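Local coordinates for protein peptidoglycan glycosyltransferase (Burkholderia ambifaria, PDB 5UY7) that belongs to the penicillin-binding proteins, with a transpeptidase domain of the beta-lactamase clan, at residues I306-D309 / A310-T314. Residues are numbered along the deposited sequence; the frame is centred on the assembly and turned at random.
Sequences ITDD and AGFGT
Asp308 meets Ala310 and Phe312 where the chain leaves strand 304-307 and turns toward strand 314-316, a local contact in which the side chains of Asp308 and Phe312, four residues apart, touch each other and Ala310 meets Asp308 through its backbone. At Ala310, CB of Asp308 lies 3.3 Å from the carbonyl oxygen, Ala310 O. No direct hydrogen bond joins the two segments; a water bridges them. It lies within bonding distance of Ala310 O, at 3.2 Å, and of Asp308 OD2, at 2.8 Å, but its two protons cannot serve every acceptor around it, and either donation may be partial. Gly311 carries the chain on to Phe312, whose backbone N donates to the same water at 2.9 Å. The Phe312 side chain points back toward 306-309; with CG anti to its own carbonyl carbon (chi1 -65°), the ring crosses the Asp308 side chain at a slant and presents its CD2 edge to it. CD2 approaches OD2 at 3.6 Å, with the oxygen close to the ring plane, while CE2 lies 3.9 Å from Asp308 CB. Carboxylate and ring planes stand 46° apart, which rules out a flat stack. One ring face carries Ala310 O, 3.8 Å above the plane and offset toward the rim. Beyond the ring, backbone bonds from Gly313 to Thr294 and Gly295 anchor the loop. Asp308 itself is buried and gripped at both oxygens: OD1 accepts from Ile327 N at the start of helix 326-333, and OD2 is bonded to Ser325 OG. The carboxylate thus ties this surface turn of the transpeptidase domain to that helix, and its bonds to backbone N-H, hydroxyl and water would be expected to stabilise it as the anion.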
ATOM      1  N   ILE A 306      12.846   1.851 -18.855  1.00 28.15           N
ATOM      2  CA  ILE A 306      11.821   2.076 -17.849  1.00 25.23           C
ATOM      3  C   ILE A 306      10.635   2.710 -18.562  1.00 27.87           C
ATOM      4  O   ILE A 306      10.811   3.653 -19.343  1.00 29.27           O
ATOM      5  CB  ILE A 306      12.352   2.958 -16.709  1.00 25.75           C
ATOM      6  CG1 ILE A 306      13.566   2.264 -16.079  1.00 31.68           C
ATOM      7  CG2 ILE A 306      11.268   3.200 -15.673  1.00 25.05           C
ATOM      8  CD1 ILE A 306      14.325   3.098 -15.082  1.00 30.96           C
ATOM      9  N   THR A 307       9.439   2.176 -18.323  1.00 26.41           N
ATOM     10  CA  THR A 307       8.287   2.451 -19.171  1.00 24.06           C
ATOM     11  C   THR A 307       7.073   2.832 -18.335  1.00 21.83           C
ATOM     12  O   THR A 307       6.794   2.197 -17.312  1.00 24.06           O
ATOM     13  CB  THR A 307       7.952   1.221 -20.025  1.00 29.24           C
ATOM     14  OG1 THR A 307       9.101   0.847 -20.793  1.00 32.97           O
ATOM     15  CG2 THR A 307       6.799   1.512 -20.959  1.00 33.94           C
ATOM     16  N   ASP A 308       6.350   3.865 -18.776  1.00 21.95           N
ATOM     17  CA  ASP A 308       5.042   4.197 -18.229  1.00 22.94           C
ATOM     18  C   ASP A 308       3.946   3.616 -19.116  1.00 27.27           C
ATOM     19  O   ASP A 308       4.186   3.228 -20.262  1.00 28.28           O
ATOM     20  CB  ASP A 308       4.859   5.711 -18.102  1.00 21.20           C
ATOM     21  CG  ASP A 308       5.681   6.309 -16.980  1.00 22.40           C
ATOM     22  OD1 ASP A 308       6.310   5.543 -16.220  1.00 19.83           O
ATOM     23  OD2 ASP A 308       5.674   7.550 -16.844  1.00 21.02           O
ATOM     24  N   ASP A 309       2.729   3.559 -18.566  1.00 29.15           N
ATOM     25  CA  ASP A 309       1.596   3.026 -19.321  1.00 31.62           C
ATOM     26  C   ASP A 309       1.143   3.966 -20.425  1.00 31.54           C
ATOM     27  O   ASP A 309       0.420   3.542 -21.332  1.00 34.35           O
ATOM     28  CB  ASP A 309       0.421   2.740 -18.384  1.00 45.86           C
ATOM     29  CG  ASP A 309       0.665   1.537 -17.502  1.00 58.31           C
ATOM     30  OD1 ASP A 309       1.436   0.645 -17.917  1.00 62.05           O
ATOM     31  OD2 ASP A 309       0.087   1.482 -16.396  1.00 64.82           O
ATOM     32  N   ALA A 310       1.536   5.232 -20.355  1.00 27.70           N
ATOM     33  CA  ALA A 310       1.218   6.216 -21.376  1.00 30.27           C
ATOM     34  C   ALA A 310       2.315   7.268 -21.352  1.00 31.78           C
ATOM     35  O   ALA A 310       3.254   7.188 -20.555  1.00 29.92           O
ATOM     36  CB  ALA A 310      -0.165   6.832 -21.139  1.00 30.21           C
ATOM     37  N   GLY A 311       2.196   8.257 -22.234  1.00 28.32           N
ATOM     38  CA  GLY A 311       3.101   9.392 -22.221  1.00 28.51           C
ATOM     39  C   GLY A 311       2.560  10.533 -21.380  1.00 30.05           C
ATOM     40  O   GLY A 311       1.779  11.355 -21.869  1.00 31.61           O
ATOM     41  N   PHE A 312       2.971  10.604 -20.117  1.00 24.97           N
ATOM     42  CA  PHE A 312       2.357  11.533 -19.179  1.00 23.21           C
ATOM     43  C   PHE A 312       2.970  12.925 -19.214  1.00 28.55           C
ATOM     44  O   PHE A 312       2.382  13.857 -18.651  1.00 28.04           O
ATOM     45  CB  PHE A 312       2.441  10.972 -17.754  1.00 21.83           C
ATOM     46  CG  PHE A 312       1.645   9.709 -17.554  1.00 22.25           C
ATOM     47  CD1 PHE A 312       0.278   9.690 -17.786  1.00 22.89           C
ATOM     48  CD2 PHE A 312       2.260   8.549 -17.104  1.00 22.99           C
ATOM     49  CE1 PHE A 312      -0.461   8.531 -17.592  1.00 25.16           C
ATOM     50  CE2 PHE A 312       1.529   7.384 -16.900  1.00 23.09           C
ATOM     51  CZ  PHE A 312       0.165   7.374 -17.147  1.00 25.52           C
ATOM     52  N   GLY A 313       4.125  13.093 -19.852  1.00 25.02           N
ATOM     53  CA  GLY A 313       4.711  14.410 -19.951  1.00 28.07           C
ATOM     54  C   GLY A 313       5.227  14.920 -18.614  1.00 22.82           C
ATOM     55  O   GLY A 313       5.707  14.166 -17.764  1.00 22.88           O
ATOM     56  N   THR A 314       5.124  16.236 -18.435  1.00 23.90           N
ATOM     57  CA  THR A 314       5.586  16.873 -17.212  1.00 23.69           C
ATOM     58  C   THR A 314       4.540  16.692 -16.121  1.00 24.79           C
ATOM     59  O   THR A 314       3.375  17.066 -16.304  1.00 28.46           O
ATOM     60  CB  THR A 314       5.851  18.359 -17.443  1.00 27.81           C
ATOM     61  OG1 THR A 314       6.712  18.522 -18.574  1.00 30.56           O
ATOM     62  CG2 THR A 314       6.507  18.970 -16.210  1.00 24.77           C
TER
HETATM   63  O   HOH W   1       5.271   9.177 -19.030  1.00 23.35           O